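Local coordinates for protein response regulator (Vibrio cholerae O1 biovar El Tor, PDB 7KPO) that probably binds DNA as the DNA-binding domain of the sensor histidine kinase ChiS, at residues Glu14-Ser27 with Ile80-Ile94. Residues are numbered along the deposited sequence; the frame is centred on the assembly and turned at random. Where two conformers were deposited one is given.
Sequences EAMTSALNYWERVS and ILEHCKEAGPERTHI. With SO4 (sulfate ion), chain D; SO4 (sulfate ion), chain B.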
loop_
_atom_site.group_PDB
_atom_site.type_symbol
_atom_site.label_atom_id
_atom_site.label_comp_id
_atom_site.label_asym_id
_atom_site.label_seq_id
_atom_site.Cartn_x
_atom_site.Cartn_y
_atom_site.Cartn_z
ATOM N N GLU A 14 17.924 1.226 -6.383
ATOM C CA GLU A 14 16.727 1.573 -7.196
ATOM C C GLU A 14 15.538 1.820 -6.260
ATOM O O GLU A 14 14.858 2.848 -6.409
ATOM C CB GLU A 14 16.403 0.454 -8.188
ATOM C CG GLU A 14 15.141 0.697 -9.003
ATOM C CD GLU A 14 15.168 1.908 -9.925
ATOM O OE1 GLU A 14 16.272 2.395 -10.246
ATOM O OE2 GLU A 14 14.078 2.371 -10.317
ATOM N N ALA A 15 15.327 0.918 -5.306
ATOM C CA ALA A 15 14.175 1.027 -4.385
ATOM C C ALA A 15 14.243 2.297 -3.531
ATOM O O ALA A 15 13.247 3.004 -3.405
ATOM C CB ALA A 15 14.099 -0.208 -3.521
HETATM N N MSE A 16 15.423 2.579 -2.978
HETATM C CA MSE A 16 15.582 3.720 -2.094
HETATM C C MSE A 16 15.398 5.027 -2.853
HETATM O O MSE A 16 14.670 5.909 -2.408
HETATM C CB MSE A 16 16.955 3.682 -1.424
HETATM C CG MSE A 16 17.050 2.665 -0.323
HETATM SE SE MSE A 16 15.704 3.002 1.063
HETATM C CE MSE A 16 16.192 4.596 2.088
ATOM N N THR A 17 16.062 5.147 -4.000
ATOM C CA THR A 17 15.968 6.367 -4.787
ATOM C C THR A 17 14.518 6.576 -5.238
ATOM O O THR A 17 14.013 7.701 -5.132
ATOM C CB THR A 17 16.934 6.359 -5.977
ATOM O OG1 THR A 17 16.653 5.265 -6.844
ATOM C CG2 THR A 17 18.373 6.281 -5.529
ATOM N N SER A 18 13.875 5.506 -5.710
ATOM C CA SER A 18 12.465 5.584 -6.167
ATOM C C SER A 18 11.577 6.036 -5.009
ATOM O O SER A 18 10.751 6.949 -5.188
ATOM C CB SER A 18 11.987 4.249 -6.696
ATOM O OG SER A 18 12.666 3.886 -7.886
ATOM N N ALA A 19 11.768 5.417 -3.851
ATOM C CA ALA A 19 10.922 5.722 -2.680
ATOM C C ALA A 19 11.113 7.181 -2.257
ATOM O O ALA A 19 10.117 7.845 -1.951
ATOM C CB ALA A 19 11.235 4.770 -1.559
ATOM N N LEU A 20 12.354 7.664 -2.229
ATOM C CA LEU A 20 12.581 9.072 -1.803
ATOM C C LEU A 20 11.989 10.047 -2.817
ATOM O O LEU A 20 11.434 11.062 -2.394
ATOM C CB LEU A 20 14.073 9.327 -1.600
ATOM C CG LEU A 20 14.619 8.847 -0.263
ATOM C CD1 LEU A 20 16.129 8.942 -0.238
ATOM C CD2 LEU A 20 14.014 9.642 0.888
ATOM N N ASN A 21 12.113 9.757 -4.106
ATOM C CA ASN A 21 11.536 10.672 -5.123
ATOM C C ASN A 21 10.016 10.738 -4.933
ATOM O O ASN A 21 9.439 11.838 -5.048
ATOM C CB ASN A 21 11.929 10.233 -6.531
ATOM C CG ASN A 21 13.421 10.312 -6.773
ATOM O OD1 ASN A 21 14.145 10.986 -6.040
ATOM N ND2 ASN A 21 13.884 9.630 -7.806
ATOM N N TYR A 22 9.394 9.596 -4.645
ATOM C CA TYR A 22 7.929 9.526 -4.425
ATOM C C TYR A 22 7.560 10.296 -3.149
ATOM O O TYR A 22 6.613 11.092 -3.166
ATOM C CB TYR A 22 7.540 8.051 -4.401
ATOM C CG TYR A 22 6.082 7.761 -4.177
ATOM C CD1 TYR A 22 5.146 7.965 -5.176
ATOM C CD2 TYR A 22 5.649 7.212 -2.985
ATOM C CE1 TYR A 22 3.808 7.663 -4.979
ATOM C CE2 TYR A 22 4.318 6.903 -2.771
ATOM C CZ TYR A 22 3.394 7.132 -3.771
ATOM O OH TYR A 22 2.084 6.829 -3.545
ATOM N N TRP A 23 8.292 10.051 -2.064
ATOM C CA TRP A 23 8.076 10.785 -0.792
ATOM C C TRP A 23 8.104 12.292 -1.050
ATOM O O TRP A 23 7.177 12.997 -0.626
ATOM C CB TRP A 23 9.162 10.412 0.221
ATOM C CG TRP A 23 9.244 11.367 1.370
ATOM C CD1 TRP A 23 10.059 12.458 1.471
ATOM C CD2 TRP A 23 8.448 11.350 2.568
ATOM N NE1 TRP A 23 9.833 13.111 2.651
ATOM C CE2 TRP A 23 8.858 12.452 3.348
ATOM C CE3 TRP A 23 7.453 10.503 3.066
ATOM C CZ2 TRP A 23 8.300 12.726 4.594
ATOM C CZ3 TRP A 23 6.899 10.778 4.295
ATOM C CH2 TRP A 23 7.322 11.875 5.048
ATOM N N GLU A 24 9.153 12.763 -1.719
ATOM C CA GLU A 24 9.329 14.219 -1.951
ATOM C C GLU A 24 8.138 14.778 -2.735
ATOM O O GLU A 24 7.578 15.808 -2.313
ATOM C CB GLU A 24 10.667 14.460 -2.653
ATOM C CG GLU A 24 11.863 14.118 -1.781
ATOM C CD GLU A 24 13.191 13.965 -2.502
ATOM O OE1 GLU A 24 13.224 14.142 -3.735
ATOM O OE2 GLU A 24 14.187 13.645 -1.825
ATOM N N ARG A 25 7.735 14.101 -3.806
ATOM C CA ARG A 25 6.636 14.625 -4.652
ATOM C C ARG A 25 5.280 14.554 -3.938
ATOM O O ARG A 25 4.558 15.566 -3.950
ATOM C CB ARG A 25 6.567 13.850 -5.968
ATOM C CG ARG A 25 5.519 14.397 -6.925
ATOM C CD ARG A 25 5.449 13.635 -8.230
ATOM N NE ARG A 25 5.034 12.251 -8.054
ATOM C CZ ARG A 25 3.779 11.853 -7.857
ATOM N NH1 ARG A 25 2.799 12.739 -7.776
ATOM N NH2 ARG A 25 3.511 10.566 -7.720
ATOM N N VAL A 26 4.948 13.410 -3.342
ATOM C CA VAL A 26 3.596 13.214 -2.741
ATOM C C VAL A 26 3.468 13.957 -1.403
ATOM O O VAL A 26 2.427 14.602 -1.202
ATOM C CB VAL A 26 3.277 11.713 -2.614
ATOM C CG1 VAL A 26 1.948 11.477 -1.912
ATOM C CG2 VAL A 26 3.284 11.037 -3.977
ATOM N N SER A 27 4.463 13.864 -0.521
ATOM C CA SER A 27 4.365 14.536 0.805
ATOM C C SER A 27 4.643 16.041 0.698
ATOM O O SER A 27 4.176 16.785 1.584
ATOM C CB SER A 27 5.321 13.924 1.794
ATOM O OG SER A 27 6.650 14.364 1.550
ATOM N N ILE A 80 7.427 5.242 3.881
ATOM C CA ILE A 80 7.028 6.115 2.742
ATOM C C ILE A 80 5.680 5.641 2.180
ATOM O O ILE A 80 4.807 6.497 1.944
ATOM C CB ILE A 80 8.171 6.170 1.714
ATOM C CG1 ILE A 80 9.341 6.951 2.325
ATOM C CG2 ILE A 80 7.694 6.767 0.399
ATOM C CD1 ILE A 80 10.637 6.862 1.561
ATOM N N LEU A 81 5.487 4.330 2.022
ATOM C CA LEU A 81 4.196 3.819 1.478
ATOM C C LEU A 81 3.064 4.033 2.503
ATOM O O LEU A 81 1.909 4.250 2.082
ATOM C CB LEU A 81 4.367 2.347 1.088
ATOM C CG LEU A 81 5.257 2.089 -0.131
ATOM C CD1 LEU A 81 5.544 0.603 -0.291
ATOM C CD2 LEU A 81 4.628 2.656 -1.400
ATOM N N GLU A 82 3.381 4.025 3.797
ATOM C CA GLU A 82 2.369 4.247 4.867
ATOM C C GLU A 82 1.854 5.691 4.803
ATOM O O GLU A 82 0.644 5.896 5.006
ATOM C CB GLU A 82 2.995 3.986 6.242
ATOM C CG GLU A 82 2.058 4.233 7.413
ATOM C CD GLU A 82 0.880 3.281 7.512
ATOM O OE1 GLU A 82 0.975 2.162 6.968
ATOM O OE2 GLU A 82 -0.135 3.666 8.121
ATOM N N HIS A 83 2.752 6.637 4.519
ATOM C CA HIS A 83 2.401 8.083 4.537
ATOM C C HIS A 83 2.064 8.658 3.159
ATOM O O HIS A 83 1.473 9.748 3.124
ATOM C CB HIS A 83 3.543 8.852 5.213
ATOM C CG HIS A 83 3.657 8.528 6.665
ATOM N ND1 HIS A 83 2.900 9.178 7.620
ATOM C CD2 HIS A 83 4.388 7.605 7.327
ATOM C CE1 HIS A 83 3.178 8.685 8.809
ATOM N NE2 HIS A 83 4.086 7.722 8.659
ATOM N N CYS A 84 2.412 7.957 2.085
ATOM C CA CYS A 84 2.168 8.440 0.698
ATOM C C CYS A 84 1.325 7.383 -0.018
ATOM O O CYS A 84 1.852 6.297 -0.310
ATOM C CB CYS A 84 3.496 8.709 0.001
ATOM S SG CYS A 84 4.541 9.893 0.890
ATOM N N LYS A 85 0.065 7.712 -0.303
ATOM C CA LYS A 85 -0.891 6.713 -0.847
ATOM C C LYS A 85 -1.168 6.866 -2.343
ATOM O O LYS A 85 -1.634 5.875 -2.924
ATOM C CB LYS A 85 -2.212 6.841 -0.085
ATOM C CG LYS A 85 -2.133 6.538 1.401
ATOM C CD LYS A 85 -1.570 5.167 1.673
ATOM C CE LYS A 85 -1.690 4.734 3.114
ATOM N NZ LYS A 85 -0.958 3.466 3.337
ATOM N N GLU A 86 -0.820 7.999 -2.955
ATOM C CA GLU A 86 -1.176 8.285 -4.374
ATOM C C GLU A 86 -0.921 7.058 -5.252
ATOM O O GLU A 86 0.241 6.740 -5.500
ATOM C CB GLU A 86 -0.409 9.500 -4.891
ATOM C CG GLU A 86 -0.751 9.859 -6.325
ATOM C CD GLU A 86 0.032 11.041 -6.868
ATOM O OE1 GLU A 86 0.124 12.062 -6.160
ATOM O OE2 GLU A 86 0.594 10.914 -7.968
ATOM N N ALA A 87 -1.993 6.418 -5.712
ATOM C CA ALA A 87 -1.890 5.210 -6.553
ATOM C C ALA A 87 -1.412 5.597 -7.948
ATOM O O ALA A 87 -1.752 6.688 -8.439
ATOM C CB ALA A 87 -3.219 4.504 -6.611
ATOM N N GLY A 88 -0.624 4.724 -8.554
ATOM C CA GLY A 88 -0.129 5.005 -9.904
ATOM C C GLY A 88 1.138 4.219 -10.177
ATOM O O GLY A 88 1.630 3.500 -9.307
ATOM N N PRO A 89 1.697 4.342 -11.396
ATOM C CA PRO A 89 2.911 3.615 -11.759
ATOM C C PRO A 89 4.097 3.841 -10.806
ATOM O O PRO A 89 4.809 2.899 -10.518
ATOM C CB PRO A 89 3.223 4.163 -13.162
ATOM C CG PRO A 89 1.875 4.574 -13.710
ATOM C CD PRO A 89 1.147 5.133 -12.510
ATOM N N GLU A 90 4.288 5.072 -10.341
ATOM C CA GLU A 90 5.434 5.375 -9.448
ATOM C C GLU A 90 5.304 4.554 -8.161
ATOM O O GLU A 90 6.299 3.948 -7.728
ATOM C CB GLU A 90 5.483 6.874 -9.178
ATOM C CG GLU A 90 6.752 7.311 -8.490
ATOM C CD GLU A 90 6.887 8.809 -8.304
ATOM O OE1 GLU A 90 5.942 9.537 -8.653
ATOM O OE2 GLU A 90 7.935 9.245 -7.814
ATOM N N ARG A 91 4.112 4.531 -7.569
ATOM C CA ARG A 91 3.908 3.758 -6.322
ATOM C C ARG A 91 4.036 2.257 -6.601
ATOM O O ARG A 91 4.689 1.552 -5.815
ATOM C CB ARG A 91 2.537 4.065 -5.723
ATOM C CG ARG A 91 2.413 3.595 -4.286
ATOM C CD ARG A 91 1.077 3.981 -3.697
ATOM N NE ARG A 91 1.126 4.013 -2.237
ATOM C CZ ARG A 91 0.879 2.977 -1.446
ATOM N NH1 ARG A 91 0.558 1.804 -1.962
ATOM N NH2 ARG A 91 0.955 3.113 -0.135
ATOM N N THR A 92 3.434 1.786 -7.688
ATOM C CA THR A 92 3.493 0.344 -8.030
ATOM C C THR A 92 4.960 -0.083 -8.170
ATOM O O THR A 92 5.315 -1.183 -7.707
ATOM C CB THR A 92 2.675 0.080 -9.296
ATOM O OG1 THR A 92 1.308 0.388 -9.008
ATOM C CG2 THR A 92 2.807 -1.343 -9.789
ATOM N N HIS A 93 5.786 0.764 -8.776
ATOM C CA HIS A 93 7.219 0.426 -8.967
ATOM C C HIS A 93 7.894 0.209 -7.613
ATOM O O HIS A 93 8.663 -0.751 -7.478
ATOM C CB HIS A 93 7.899 1.526 -9.785
ATOM C CG HIS A 93 9.365 1.335 -9.940
ATOM N ND1 HIS A 93 9.896 0.364 -10.760
ATOM C CD2 HIS A 93 10.412 1.998 -9.412
ATOM C CE1 HIS A 93 11.213 0.429 -10.714
ATOM N NE2 HIS A 93 11.550 1.424 -9.902
ATOM N N ILE A 94 7.607 1.069 -6.642
ATOM C CA ILE A 94 8.211 0.928 -5.287
ATOM C C ILE A 94 7.727 -0.386 -4.665
ATOM O O ILE A 94 8.546 -1.113 -4.082
ATOM C CB ILE A 94 7.875 2.150 -4.419
ATOM C CG1 ILE A 94 8.505 3.415 -5.005
ATOM C CG2 ILE A 94 8.315 1.916 -2.985
ATOM C CD1 ILE A 94 7.863 4.696 -4.546
HETATM S S SO4 D . -1.369 0.718 1.255
HETATM O O1 SO4 D . -0.011 1.122 1.516
HETATM O O2 SO4 D . -1.540 0.473 -0.158
HETATM O O3 SO4 D . -2.266 1.764 1.663
HETATM O O4 SO4 D . -1.651 -0.484 1.999
HETATM S S SO4 B . 1.239 -0.486 1.480
HETATM O O1 SO4 B . -0.140 -0.851 1.677
HETATM O O2 SO4 B . 1.545 -0.481 0.069
HETATM O O3 SO4 B . 2.086 -1.442 2.141
HETATM O O4 SO4 B . 1.460 0.826 2.036
HETATM O O HOH W 1 9.719 7.301 -7.659
HETATM O O HOH W 2 8.141 11.773 -7.992
#
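Tyr22 and Arg91 meet at the ring of Tyr22: Val26 CG2, from the same helix, lies over one face and Arg91 CA over the opposite one, both displaced toward the ring's periphery, while Ile80 CG2, Glu86 O and the Glu90 carboxylate line its edge. CG of Tyr22 stands anti to the backbone N (chi1 180°), which sends the ring into a hole among Ile80, Glu90, Arg91 and Ile94, and its OH donates to Glu86 O at 2.7 Å, from above the carbonyl plane. Ile80 is itself a knob among Ala19, Leu20, Tyr22 and Trp23, an instance of reciprocal knobs-into-holes packing between a helix and a helical hairpin.

Two polar sites flank these residues. In its own plane the Arg25 guanidinium grips two carboxylates: NE and NH2 converge side-on on Glu90 OE1 (NH2 to OE1 2.8 Å), while NH1 and NH2 share Glu86 OE2. In the conformer given for Glu14, OE2 accepts from His93 NE2 (2.7 Å).

Arg91 bonds to two sulfate ions, one shared with Lys85, and to Glu95 of both its own chain and the second subunit. Helix 2-27 packs against the end of helix 70-83, the start of helix 89-106 and the turn between them, segment 14-27 running roughly antiparallel to 89-94 (146°), while Phe34 of helix 31-38 also touches Ile80.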